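PDB 3MEL: thiamin pyrophosphokinase family protein from Enterococcus faecalis, which probably transfers diphosphate from ATP to thiamine to make thiamine diphosphate, the compound found bound in this crystal together with magnesium. Local coordinates for residues 79-84 / 113-118; 43-48 / 85-90; 145-150 / 154-159; 158-161 / 166-169. One frame throughout, in Å; residues are numbered along the deposited sequence.

Interaction 1. Residues 79-84 / 113-118; sequences DTQLAL and LWLPFE. With TPP (thiamine diphosphate), chain E.
Gln81 lays its CG over a methyl of Leu115, with Gln81 CG 3.9 Å from Leu115 CD2. Beyond CG the glutamine runs on extended and carries its amide to the carboxylate of Glu118. There Gln81 NE2 gives a hydrogen bond to Glu118 OE2 at 2.7 Å, with an N-H...O angle of 158°. The oxygen is met on its syn side and lies almost in the amide plane. The amide and carboxylate planes stand nearly perpendicular, 88° apart. Both groups have a second partner. Gln81 OE1 accepts from the backbone N of Thr78, and Glu118 OE1 forms a salt bridge with Arg120. These bonds should limit rotation of both groups. One turn along the helix, Leu84 meets Leu115 tip to tip, with their CD2 atoms 4.1 Å apart.

The start of the same helix holds the diphosphate of thiamine diphosphate. Asp79 N bonds the bridging O3A at 3.1 Å. Thr80 binds the terminal phosphate oxygen O1B twice, through its backbone N at 3.1 Å and through OG1 at 2.8 Å. With chi1 at -67°, Thr80 OG1 sits beside the backbone N, and the two donors close on one oxygen. The N-terminal end of the helix dipole would probably favour the anion here.

Helix 79-90 thus has the ligand at its first turn and residues 113-118, with their short 3-10 turn, along one flank. Phe121 of helix 119-122 packs on both Leu84 and Leu115. Ile29 of strand 26-29 touches Asp79, Thr80 and Ala83.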
loop_
_atom_site.group_PDB
_atom_site.type_symbol
_atom_site.label_atom_id
_atom_site.label_comp_id
_atom_site.label_asym_id
_atom_site.label_seq_id
_atom_site.Cartn_x
_atom_site.Cartn_y
_atom_site.Cartn_z
ATOM N N ASP A 79 6.419 15.912 4.056
ATOM C CA ASP A 79 7.698 16.327 3.470
ATOM C C ASP A 79 7.793 15.956 1.992
ATOM O O ASP A 79 8.256 16.744 1.175
ATOM C CB ASP A 79 8.874 15.731 4.236
ATOM C CG ASP A 79 9.230 16.535 5.475
ATOM O OD1 ASP A 79 8.717 17.663 5.622
ATOM O OD2 ASP A 79 10.029 16.040 6.299
ATOM N N THR A 80 7.323 14.755 1.661
ATOM C CA THR A 80 7.324 14.259 0.290
ATOM C C THR A 80 6.352 15.013 -0.621
ATOM O O THR A 80 6.661 15.264 -1.765
ATOM C CB THR A 80 7.053 12.738 0.246
ATOM O OG1 THR A 80 8.146 12.033 0.844
ATOM C CG2 THR A 80 6.897 12.253 -1.178
ATOM N N GLN A 81 5.182 15.394 -0.133
ATOM C CA GLN A 81 4.313 16.223 -0.969
ATOM C C GLN A 81 5.000 17.538 -1.307
ATOM O O GLN A 81 4.978 17.995 -2.451
ATOM C CB GLN A 81 2.967 16.494 -0.303
ATOM C CG GLN A 81 1.980 15.352 -0.428
ATOM C CD GLN A 81 0.779 15.524 0.486
ATOM O OE1 GLN A 81 0.921 15.824 1.676
ATOM N NE2 GLN A 81 -0.414 15.333 -0.066
ATOM N N LEU A 82 5.626 18.130 -0.298
ATOM C CA LEU A 82 6.303 19.407 -0.457
ATOM C C LEU A 82 7.459 19.334 -1.458
ATOM O O LEU A 82 7.520 20.125 -2.415
ATOM C CB LEU A 82 6.813 19.900 0.895
ATOM C CG LEU A 82 7.453 21.283 0.792
ATOM C CD1 LEU A 82 6.491 22.262 0.121
ATOM C CD2 LEU A 82 7.893 21.768 2.148
ATOM N N ALA A 83 8.365 18.381 -1.225
ATOM C CA ALA A 83 9.519 18.163 -2.089
ATOM C C ALA A 83 9.107 17.930 -3.529
ATOM O O ALA A 83 9.720 18.469 -4.428
ATOM C CB ALA A 83 10.357 17.024 -1.584
ATOM N N LEU A 84 8.060 17.145 -3.763
ATOM C CA LEU A 84 7.617 16.916 -5.138
ATOM C C LEU A 84 7.195 18.201 -5.843
ATOM O O LEU A 84 7.607 18.444 -6.970
ATOM C CB LEU A 84 6.501 15.874 -5.214
ATOM C CG LEU A 84 5.882 15.559 -6.595
ATOM C CD1 LEU A 84 6.904 15.048 -7.660
ATOM C CD2 LEU A 84 4.728 14.580 -6.411
ATOM N N LEU A 113 0.810 6.922 -2.889
ATOM C CA LEU A 113 0.096 6.274 -3.982
ATOM C C LEU A 113 -1.060 7.069 -4.607
ATOM O O LEU A 113 -1.537 6.723 -5.671
ATOM C CB LEU A 113 -0.453 4.958 -3.446
ATOM C CG LEU A 113 -1.122 4.000 -4.413
ATOM C CD1 LEU A 113 -0.113 3.586 -5.458
ATOM C CD2 LEU A 113 -1.635 2.801 -3.651
ATOM N N TRP A 114 -1.542 8.108 -3.938
ATOM C CA TRP A 114 -2.659 8.883 -4.460
ATOM C C TRP A 114 -2.182 10.276 -4.870
ATOM O O TRP A 114 -2.986 11.178 -5.086
ATOM C CB TRP A 114 -3.779 9.004 -3.411
ATOM C CG TRP A 114 -4.530 7.706 -3.049
ATOM C CD1 TRP A 114 -4.787 6.625 -3.861
ATOM C CD2 TRP A 114 -5.141 7.399 -1.782
ATOM N NE1 TRP A 114 -5.489 5.661 -3.165
ATOM C CE2 TRP A 114 -5.713 6.112 -1.889
ATOM C CE3 TRP A 114 -5.240 8.081 -0.561
ATOM C CZ2 TRP A 114 -6.378 5.508 -0.824
ATOM C CZ3 TRP A 114 -5.889 7.472 0.487
ATOM C CH2 TRP A 114 -6.458 6.205 0.350
ATOM N N LEU A 115 -0.867 10.451 -4.961
ATOM C CA LEU A 115 -0.283 11.733 -5.366
ATOM C C LEU A 115 -0.903 12.345 -6.634
ATOM O O LEU A 115 -1.431 13.456 -6.579
ATOM C CB LEU A 115 1.236 11.628 -5.463
ATOM C CG LEU A 115 1.918 11.809 -4.107
ATOM C CD1 LEU A 115 3.317 11.254 -4.074
ATOM C CD2 LEU A 115 1.928 13.258 -3.716
ATOM N N PRO A 116 -0.859 11.619 -7.775
ATOM C CA PRO A 116 -1.490 12.034 -9.037
ATOM C C PRO A 116 -2.921 12.560 -8.902
ATOM O O PRO A 116 -3.361 13.324 -9.758
ATOM C CB PRO A 116 -1.532 10.734 -9.847
ATOM C CG PRO A 116 -1.144 9.642 -8.888
ATOM C CD PRO A 116 -0.230 10.301 -7.926
ATOM N N PHE A 117 -3.646 12.135 -7.869
ATOM C CA PHE A 117 -5.018 12.592 -7.659
ATOM C C PHE A 117 -5.083 14.072 -7.366
ATOM O O PHE A 117 -6.046 14.735 -7.742
ATOM C CB PHE A 117 -5.689 11.834 -6.506
ATOM C CG PHE A 117 -6.351 10.553 -6.922
ATOM C CD1 PHE A 117 -7.262 10.542 -7.953
ATOM C CD2 PHE A 117 -6.068 9.370 -6.275
ATOM C CE1 PHE A 117 -7.846 9.380 -8.350
ATOM C CE2 PHE A 117 -6.668 8.206 -6.660
ATOM C CZ PHE A 117 -7.558 8.211 -7.701
ATOM N N GLU A 118 -4.064 14.584 -6.679
ATOM C CA GLU A 118 -4.056 15.968 -6.232
ATOM C C GLU A 118 -4.055 16.949 -7.402
ATOM O O GLU A 118 -3.280 16.817 -8.345
ATOM C CB GLU A 118 -2.854 16.201 -5.337
ATOM C CG GLU A 118 -2.662 15.114 -4.310
ATOM C CD GLU A 118 -1.706 15.510 -3.198
ATOM O OE1 GLU A 118 -1.442 16.722 -3.034
ATOM O OE2 GLU A 118 -1.222 14.601 -2.484
HETATM N "N1'" TPP E . -5.346 14.989 9.432
HETATM C "C2'" TPP E . -5.896 16.359 9.341
HETATM C CM2 TPP E . -7.273 16.390 8.648
HETATM N "N3'" TPP E . -4.910 17.338 8.871
HETATM C "C4'" TPP E . -3.571 17.304 9.507
HETATM N "N4'" TPP E . -2.695 18.303 8.883
HETATM C "C5'" TPP E . -2.997 15.843 9.386
HETATM C "C6'" TPP E . -4.023 14.911 10.051
HETATM C "C7'" TPP E . -1.588 15.735 10.037
HETATM N N3 TPP E . -0.538 16.409 9.209
HETATM C C2 TPP E . -0.742 16.396 7.754
HETATM S S1 TPP E . 0.672 15.521 7.022
HETATM C C5 TPP E . 1.673 15.431 8.549
HETATM C C4 TPP E . 0.913 16.236 9.620
HETATM C CM4 TPP E . 1.076 15.620 11.007
HETATM C C6 TPP E . 3.172 15.708 8.422
HETATM C C7 TPP E . 3.998 14.414 8.302
HETATM O O7 TPP E . 5.060 14.654 7.394
HETATM P PA TPP E . 6.372 13.767 7.224
HETATM O O1A TPP E . 5.790 12.418 7.802
HETATM O O2A TPP E . 7.685 14.298 7.616
HETATM O O3A TPP E . 6.818 13.382 5.746
HETATM P PB TPP E . 7.440 12.107 5.049
HETATM O O1B TPP E . 7.207 12.288 3.507
HETATM O O2B TPP E . 8.995 12.405 5.040
HETATM O O3B TPP E . 7.261 10.799 5.708
#

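Interaction 2. Residues 43-48 / 85-90; sequences LQLAVG and QEALQR
Strand 45-48 and helix 85-90 run roughly antiparallel, at 149° between their N-to-C directions. Their axes come within 10.3 Å, a separation bridged by side chains. The nearest CA atoms are those of Leu45 and Ala87, 8.1 Å apart.

Leu45 carries most of the contact. Its CG lies opposite the backbone N across the CA-CB bond (chi1 -178°), and its two methyls reach different parts of the helix. Leu45 CD2 rests against the helix backbone and Ala87, 4.3 Å from Ala87 CB. Leu45 CD2 also approaches Glu86 CB at 4.4 Å. Leu45 CD1 lies over one face of the Arg90 guanidinium, 4.5 Å from Arg90 NE.

The guanidinium is held by the preceding turn of its own helix. Arg90 NH1 bonds Glu86 O at 2.9 Å, with the donor well above the carbonyl plane. The same Arg90 NH1 makes a salt bridge to Glu86 OE1 at 3.2 Å, meeting the anti lone pair of that oxygen. These two bonds hold the flat group beside the leucine. Ile69 of strand 68-70 also touches Glu86 and Arg90, and Tyr25 touches Leu45 and Arg90.

Strand 45-48 is one of the parallel strands of the large mixed sheet, between 26-29 and 68-70. A helix packed antiparallel against the parallel strands of a sheet is characteristic of alpha/beta domains, here the catalytic part of the thiamin pyrophosphokinase family.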
loop_
_atom_site.group_PDB
_atom_site.type_symbol
_atom_site.label_atom_id
_atom_site.label_comp_id
_atom_site.label_asym_id
_atom_site.label_seq_id
_atom_site.Cartn_x
_atom_site.Cartn_y
_atom_site.Cartn_z
ATOM N N LEU A 43 23.452 16.007 -3.691
ATOM C CA LEU A 43 22.298 16.513 -2.960
ATOM C C LEU A 43 22.171 17.924 -3.430
ATOM O O LEU A 43 22.996 18.750 -3.099
ATOM C CB LEU A 43 22.544 16.494 -1.451
ATOM C CG LEU A 43 21.495 17.152 -0.559
ATOM C CD1 LEU A 43 20.138 16.476 -0.722
ATOM C CD2 LEU A 43 21.943 17.137 0.898
ATOM N N GLN A 44 21.163 18.204 -4.232
ATOM C CA GLN A 44 21.038 19.532 -4.793
ATOM C C GLN A 44 19.830 20.282 -4.237
ATOM O O GLN A 44 19.754 21.515 -4.343
ATOM C CB GLN A 44 20.991 19.457 -6.315
ATOM C CG GLN A 44 22.259 18.897 -6.916
ATOM C CD GLN A 44 22.047 18.406 -8.312
ATOM O OE1 GLN A 44 22.298 19.108 -9.276
ATOM N NE2 GLN A 44 21.543 17.203 -8.427
ATOM N N LEU A 45 18.894 19.532 -3.657
ATOM C CA LEU A 45 17.697 20.107 -3.035
ATOM C C LEU A 45 17.348 19.324 -1.770
ATOM O O LEU A 45 17.123 18.118 -1.840
ATOM C CB LEU A 45 16.526 20.109 -4.020
ATOM C CG LEU A 45 15.177 20.700 -3.595
ATOM C CD1 LEU A 45 15.299 22.178 -3.262
ATOM C CD2 LEU A 45 14.121 20.473 -4.681
ATOM N N ALA A 46 17.350 19.999 -0.617
ATOM C CA ALA A 46 17.001 19.347 0.656
ATOM C C ALA A 46 15.656 19.853 1.202
ATOM O O ALA A 46 15.464 21.058 1.367
ATOM C CB ALA A 46 18.100 19.532 1.664
ATOM N N VAL A 47 14.720 18.936 1.452
ATOM C CA VAL A 47 13.356 19.319 1.829
ATOM C C VAL A 47 12.797 18.573 3.045
ATOM O O VAL A 47 13.022 17.377 3.234
ATOM C CB VAL A 47 12.368 19.126 0.661
ATOM C CG1 VAL A 47 11.202 20.085 0.811
ATOM C CG2 VAL A 47 13.053 19.369 -0.645
ATOM N N GLY A 48 12.042 19.292 3.863
ATOM C CA GLY A 48 11.473 18.700 5.055
ATOM C C GLY A 48 11.499 19.633 6.235
ATOM O O GLY A 48 11.760 20.810 6.083
ATOM N N GLN A 85 6.386 19.023 -5.187
ATOM C CA GLN A 85 5.952 20.283 -5.776
ATOM C C GLN A 85 7.129 21.238 -6.051
ATOM O O GLN A 85 7.196 21.863 -7.111
ATOM C CB GLN A 85 4.897 20.957 -4.888
ATOM C CG GLN A 85 4.089 22.061 -5.600
ATOM C CD GLN A 85 2.820 22.422 -4.863
ATOM O OE1 GLN A 85 2.517 21.843 -3.815
ATOM N NE2 GLN A 85 2.062 23.378 -5.405
ATOM N N GLU A 86 8.046 21.351 -5.097
ATOM C CA GLU A 86 9.209 22.209 -5.270
ATOM C C GLU A 86 10.013 21.768 -6.486
ATOM O O GLU A 86 10.421 22.591 -7.310
ATOM C CB GLU A 86 10.115 22.166 -4.033
ATOM C CG GLU A 86 9.562 22.815 -2.769
ATOM C CD GLU A 86 9.161 24.276 -2.958
ATOM O OE1 GLU A 86 9.729 24.955 -3.839
ATOM O OE2 GLU A 86 8.264 24.753 -2.219
ATOM N N ALA A 87 10.255 20.463 -6.573
ATOM C CA ALA A 87 11.084 19.891 -7.624
ATOM C C ALA A 87 10.406 20.017 -8.987
ATOM O O ALA A 87 11.062 20.317 -9.973
ATOM C CB ALA A 87 11.416 18.453 -7.308
ATOM N N LEU A 88 9.094 19.809 -9.051
ATOM C CA LEU A 88 8.394 20.070 -10.296
ATOM C C LEU A 88 8.384 21.560 -10.604
ATOM O O LEU A 88 8.249 21.955 -11.763
ATOM C CB LEU A 88 6.971 19.536 -10.270
ATOM C CG LEU A 88 6.706 18.095 -10.678
ATOM C CD1 LEU A 88 5.315 17.744 -10.229
ATOM C CD2 LEU A 88 6.835 17.886 -12.162
ATOM N N GLN A 89 8.516 22.400 -9.582
ATOM C CA GLN A 89 8.544 23.834 -9.842
ATOM C C GLN A 89 9.783 24.165 -10.655
ATOM O O GLN A 89 9.755 25.066 -11.488
ATOM C CB GLN A 89 8.552 24.662 -8.566
ATOM C CG GLN A 89 8.629 26.146 -8.873
ATOM C CD GLN A 89 8.933 27.017 -7.662
ATOM O OE1 GLN A 89 8.063 27.242 -6.818
ATOM N NE2 GLN A 89 10.168 27.529 -7.583
ATOM N N ARG A 90 10.856 23.414 -10.401
ATOM C CA ARG A 90 12.169 23.677 -10.957
ATOM C C ARG A 90 12.394 22.881 -12.221
ATOM O O ARG A 90 13.263 23.243 -13.016
ATOM C CB ARG A 90 13.254 23.297 -9.943
ATOM C CG ARG A 90 13.678 24.409 -9.008
ATOM C CD ARG A 90 14.248 23.864 -7.703
ATOM N NE ARG A 90 14.285 24.891 -6.666
ATOM C CZ ARG A 90 13.239 25.242 -5.910
ATOM N NH1 ARG A 90 12.060 24.642 -6.049
ATOM N NH2 ARG A 90 13.372 26.199 -5.006
#

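Interaction 3. Residues 145-150 / 154-159; sequences YIVPKE and EYLAYC
The side chains of Val147 and Tyr158 approach from opposite directions. The phenol end of the tyrosine reaches the valine, with Tyr158 OH 4.2 Å from Val147 CG2. The other valine branch serves Leu156. Val147 CG1 lies opposite the backbone N (chi1 177°) and comes within 4.2 Å of Leu156 CD1. The two methyls of one valine therefore meet two residues that stand two apart on strand 155-160.

These side chains fill the space between two beta sheets. Strand 144-148 is an edge of the three-stranded antiparallel sheet, while 155-160 belongs to the large mixed sheet. This face-to-face packing is a beta-sandwich arrangement, in the region assigned to thiamine binding in this family. Strand 196-200 lines the same interior. Its Ala197 touches Leu156 and Tyr158, and its Phe199 meets the Tyr158 ring edge-to-face.

Toward the connecting loop the contact becomes more polar. The extended Lys149 brings Lys149 NZ to 4.3 Å from Glu154 CA. Its ammonium bonds the backbone O of Lys153. The carboxylate of Glu154 turns instead to the backbone N of Asp213. Glu154 and Tyr155 form a classic beta bulge opposite Ser211.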
loop_
_atom_site.group_PDB
_atom_site.type_symbol
_atom_site.label_atom_id
_atom_site.label_comp_id
_atom_site.label_asym_id
_atom_site.label_seq_id
_atom_site.Cartn_x
_atom_site.Cartn_y
_atom_site.Cartn_z
ATOM N N TYR A 145 -2.078 2.495 -24.316
ATOM C CA TYR A 145 -0.681 2.541 -23.910
ATOM C C TYR A 145 0.115 1.271 -24.186
ATOM O O TYR A 145 -0.438 0.166 -24.259
ATOM C CB TYR A 145 -0.588 2.903 -22.420
ATOM C CG TYR A 145 -1.312 4.184 -22.102
ATOM C CD1 TYR A 145 -0.854 5.389 -22.595
ATOM C CD2 TYR A 145 -2.464 4.191 -21.332
ATOM C CE1 TYR A 145 -1.510 6.561 -22.333
ATOM C CE2 TYR A 145 -3.127 5.364 -21.069
ATOM C CZ TYR A 145 -2.642 6.549 -21.578
ATOM O OH TYR A 145 -3.280 7.744 -21.333
ATOM N N ILE A 146 1.421 1.448 -24.359
ATOM C CA ILE A 146 2.348 0.327 -24.356
ATOM C C ILE A 146 3.130 0.374 -23.047
ATOM O O ILE A 146 3.519 1.441 -22.579
ATOM C CB ILE A 146 3.296 0.334 -25.586
ATOM C CG1 ILE A 146 3.980 1.702 -25.708
ATOM C CG2 ILE A 146 2.517 -0.010 -26.848
ATOM C CD1 ILE A 146 4.899 1.884 -26.935
ATOM N N VAL A 147 3.328 -0.784 -22.438
ATOM C CA VAL A 147 3.981 -0.853 -21.150
ATOM C C VAL A 147 5.248 -1.682 -21.283
ATOM O O VAL A 147 5.196 -2.912 -21.227
ATOM C CB VAL A 147 3.051 -1.484 -20.100
ATOM C CG1 VAL A 147 3.760 -1.615 -18.766
ATOM C CG2 VAL A 147 1.769 -0.667 -19.971
ATOM N N PRO A 148 6.395 -1.013 -21.467
ATOM C CA PRO A 148 7.638 -1.759 -21.692
ATOM C C PRO A 148 8.068 -2.489 -20.423
ATOM O O PRO A 148 8.104 -1.880 -19.354
ATOM C CB PRO A 148 8.655 -0.661 -22.055
ATOM C CG PRO A 148 7.832 0.568 -22.353
ATOM C CD PRO A 148 6.613 0.440 -21.486
ATOM N N LYS A 149 8.393 -3.769 -20.534
ATOM C CA LYS A 149 8.812 -4.516 -19.367
ATOM C C LYS A 149 10.141 -4.032 -18.792
ATOM O O LYS A 149 11.102 -3.760 -19.521
ATOM C CB LYS A 149 8.923 -5.991 -19.686
ATOM C CG LYS A 149 9.401 -6.811 -18.514
ATOM C CD LYS A 149 9.695 -8.216 -18.953
ATOM C CE LYS A 149 10.521 -8.945 -17.936
ATOM N NZ LYS A 149 9.626 -9.512 -16.917
ATOM N N GLU A 150 10.180 -3.928 -17.466
ATOM C CA GLU A 150 11.414 -3.690 -16.728
ATOM C C GLU A 150 12.180 -4.997 -16.579
ATOM O O GLU A 150 11.629 -5.998 -16.117
ATOM C CB GLU A 150 11.116 -3.049 -15.377
ATOM C CG GLU A 150 10.539 -1.657 -15.539
ATOM C CD GLU A 150 10.437 -0.895 -14.225
ATOM O OE1 GLU A 150 10.840 -1.470 -13.179
ATOM O OE2 GLU A 150 9.962 0.276 -14.247
ATOM N N GLU A 154 9.294 -9.514 -12.554
ATOM C CA GLU A 154 8.580 -10.722 -12.974
ATOM C C GLU A 154 7.079 -10.522 -13.208
ATOM O O GLU A 154 6.480 -11.217 -14.031
ATOM C CB GLU A 154 8.779 -11.844 -11.947
ATOM C CG GLU A 154 10.241 -12.112 -11.599
ATOM C CD GLU A 154 10.425 -12.754 -10.222
ATOM O OE1 GLU A 154 11.349 -13.597 -10.086
ATOM O OE2 GLU A 154 9.656 -12.407 -9.281
ATOM N N TYR A 155 6.473 -9.583 -12.485
ATOM C CA TYR A 155 5.022 -9.464 -12.471
ATOM C C TYR A 155 4.516 -8.143 -13.034
ATOM O O TYR A 155 5.237 -7.153 -13.053
ATOM C CB TYR A 155 4.497 -9.706 -11.057
ATOM C CG TYR A 155 4.907 -11.061 -10.508
ATOM C CD1 TYR A 155 4.355 -12.237 -11.024
ATOM C CD2 TYR A 155 5.842 -11.171 -9.484
ATOM C CE1 TYR A 155 4.723 -13.470 -10.541
ATOM C CE2 TYR A 155 6.214 -12.410 -8.989
ATOM C CZ TYR A 155 5.646 -13.557 -9.522
ATOM O OH TYR A 155 6.013 -14.801 -9.048
ATOM N N LEU A 156 3.280 -8.152 -13.514
ATOM C CA LEU A 156 2.625 -6.958 -14.024
ATOM C C LEU A 156 1.259 -6.818 -13.341
ATOM O O LEU A 156 0.592 -7.804 -13.054
ATOM C CB LEU A 156 2.468 -7.062 -15.545
ATOM C CG LEU A 156 1.705 -5.976 -16.317
ATOM C CD1 LEU A 156 2.319 -4.572 -16.151
ATOM C CD2 LEU A 156 1.578 -6.352 -17.786
ATOM N N ALA A 157 0.835 -5.599 -13.064
ATOM C CA ALA A 157 -0.414 -5.420 -12.350
ATOM C C ALA A 157 -1.134 -4.180 -12.833
ATOM O O ALA A 157 -0.523 -3.137 -13.093
ATOM C CB ALA A 157 -0.161 -5.334 -10.881
ATOM N N TYR A 158 -2.441 -4.311 -12.987
ATOM C CA TYR A 158 -3.271 -3.150 -13.230
ATOM C C TYR A 158 -4.120 -2.897 -11.997
ATOM O O TYR A 158 -5.087 -3.611 -11.708
ATOM C CB TYR A 158 -4.113 -3.327 -14.485
ATOM C CG TYR A 158 -3.262 -3.435 -15.727
ATOM C CD1 TYR A 158 -2.942 -2.313 -16.475
ATOM C CD2 TYR A 158 -2.764 -4.665 -16.140
ATOM C CE1 TYR A 158 -2.142 -2.417 -17.609
ATOM C CE2 TYR A 158 -1.991 -4.781 -17.252
ATOM C CZ TYR A 158 -1.677 -3.658 -17.988
ATOM O OH TYR A 158 -0.892 -3.798 -19.103
ATOM N N CYS A 159 -3.698 -1.889 -11.244
ATOM C CA CYS A 159 -4.348 -1.513 -10.006
ATOM C C CYS A 159 -5.241 -0.322 -10.302
ATOM O O CYS A 159 -4.756 0.764 -10.589
ATOM C CB CYS A 159 -3.278 -1.169 -8.983
ATOM S SG CYS A 159 -2.183 -2.560 -8.665
#

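Interaction 4. Residues 158-161 / 166-169; sequences YCCL and NLTL
Leu169 holds CG roughly opposite its backbone N (chi1 151°), which sends its branched end across the gap to Tyr158. The tyrosine has CG beside its own backbone N (chi1 -64°), and its ring comes to meet the leucine. The contact is part of a beta sandwich. Strand 155-160 lies in the large mixed sheet, and strand 167-170 is an edge strand of the smaller antiparallel sheet.

Leu169 and the ring approach each other obliquely. Leu169 CD1 lies 3.4 Å from Tyr158 CD2 and 3.7 Å from Tyr158 CE2. Leu169 CG is also close, 3.8 Å from Tyr158 CE2. The leucine thus meets the ring at its CD2 and CE2 atoms rather than at its hydroxyl end. Phe199, from the middle strand of the small sheet, touches both Leu167 and Leu169.

Two residues further along strand 155-160, Cys160 takes over from Tyr158. It also faces the small sheet, where Leu167 is its partner. Both pairs are apolar and their residues are buried. On the far side of strand 155-160 lies the second subunit, where Asp107 of that subunit packs on Cys159.

Asn166 and Leu167, both opposite Gln179, form a G1 beta bulge. Within the bulge, Leu167 also reaches the other sheet, where Leu167 CD2 rests 4.1 Å from Cys160 SG.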
loop_
_atom_site.group_PDB
_atom_site.type_symbol
_atom_site.label_atom_id
_atom_site.label_comp_id
_atom_site.label_asym_id
_atom_site.label_seq_id
_atom_site.Cartn_x
_atom_site.Cartn_y
_atom_site.Cartn_z
ATOM N N TYR A 158 -2.441 -4.311 -12.987
ATOM C CA TYR A 158 -3.271 -3.150 -13.230
ATOM C C TYR A 158 -4.120 -2.897 -11.997
ATOM O O TYR A 158 -5.087 -3.611 -11.708
ATOM C CB TYR A 158 -4.113 -3.327 -14.485
ATOM C CG TYR A 158 -3.262 -3.435 -15.727
ATOM C CD1 TYR A 158 -2.942 -2.313 -16.475
ATOM C CD2 TYR A 158 -2.764 -4.665 -16.140
ATOM C CE1 TYR A 158 -2.142 -2.417 -17.609
ATOM C CE2 TYR A 158 -1.991 -4.781 -17.252
ATOM C CZ TYR A 158 -1.677 -3.658 -17.988
ATOM O OH TYR A 158 -0.892 -3.798 -19.103
ATOM N N CYS A 159 -3.698 -1.889 -11.244
ATOM C CA CYS A 159 -4.348 -1.513 -10.006
ATOM C C CYS A 159 -5.241 -0.322 -10.302
ATOM O O CYS A 159 -4.756 0.764 -10.589
ATOM C CB CYS A 159 -3.278 -1.169 -8.983
ATOM S SG CYS A 159 -2.183 -2.560 -8.665
ATOM N N CYS A 160 -6.547 -0.543 -10.310
ATOM C CA CYS A 160 -7.494 0.523 -10.592
ATOM C C CYS A 160 -7.773 1.294 -9.316
ATOM O O CYS A 160 -8.391 0.764 -8.391
ATOM C CB CYS A 160 -8.793 -0.057 -11.140
ATOM S SG CYS A 160 -8.537 -1.047 -12.611
ATOM N N LEU A 161 -7.315 2.537 -9.258
ATOM C CA LEU A 161 -7.433 3.302 -8.036
ATOM C C LEU A 161 -8.867 3.799 -7.854
ATOM O O LEU A 161 -9.317 4.117 -6.726
ATOM C CB LEU A 161 -6.438 4.453 -8.042
ATOM C CG LEU A 161 -4.995 3.980 -8.188
ATOM C CD1 LEU A 161 -4.063 5.179 -8.299
ATOM C CD2 LEU A 161 -4.612 3.058 -7.028
ATOM N N ASN A 166 -14.374 0.267 -19.414
ATOM C CA ASN A 166 -13.913 -0.271 -20.693
ATOM C C ASN A 166 -12.426 -0.556 -20.642
ATOM O O ASN A 166 -11.646 0.038 -21.378
ATOM C CB ASN A 166 -14.257 0.692 -21.842
ATOM C CG ASN A 166 -14.040 0.082 -23.219
ATOM O OD1 ASN A 166 -14.238 -1.119 -23.432
ATOM N ND2 ASN A 166 -13.625 0.917 -24.167
ATOM N N LEU A 167 -12.027 -1.462 -19.759
ATOM C CA LEU A 167 -10.613 -1.778 -19.603
ATOM C C LEU A 167 -10.216 -2.975 -20.458
ATOM O O LEU A 167 -10.535 -4.121 -20.116
ATOM C CB LEU A 167 -10.263 -2.041 -18.130
ATOM C CG LEU A 167 -8.835 -2.536 -17.880
ATOM C CD1 LEU A 167 -7.834 -1.623 -18.532
ATOM C CD2 LEU A 167 -8.552 -2.676 -16.416
ATOM N N THR A 168 -9.528 -2.702 -21.569
ATOM C CA THR A 168 -9.030 -3.749 -22.454
ATOM C C THR A 168 -7.537 -3.844 -22.234
ATOM O O THR A 168 -6.870 -2.842 -22.017
ATOM C CB THR A 168 -9.300 -3.437 -23.942
ATOM O OG1 THR A 168 -10.699 -3.218 -24.160
ATOM C CG2 THR A 168 -8.849 -4.590 -24.815
ATOM N N LEU A 169 -6.993 -5.042 -22.311
ATOM C CA LEU A 169 -5.634 -5.257 -21.864
ATOM C C LEU A 169 -5.052 -6.482 -22.580
ATOM O O LEU A 169 -5.513 -7.597 -22.385
ATOM C CB LEU A 169 -5.677 -5.378 -20.332
ATOM C CG LEU A 169 -4.785 -6.140 -19.354
ATOM C CD1 LEU A 169 -5.369 -5.995 -17.965
ATOM C CD2 LEU A 169 -4.688 -7.604 -19.707
#

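How the interactions relate
Interactions 1 and 2 share helix 79-90 and touch each other, with Ala83 and Leu82 packing on Val47. Interactions 3 and 4 share strand 155-160 and Tyr158, and both join the two sheets of the sandwich. Interaction 4 is wholly buried and apolar. Interaction 3 is buried in the middle but has a polar, more exposed end. Interactions 1 and 2 are partly buried and combine leucine packing with polar groups, and only interaction 1 binds the ligand. Phe117 packing on Leu161 brings interactions 1 and 4 together. Interactions 1, 3 and 4 also touch the second subunit, whereas interaction 2 does not.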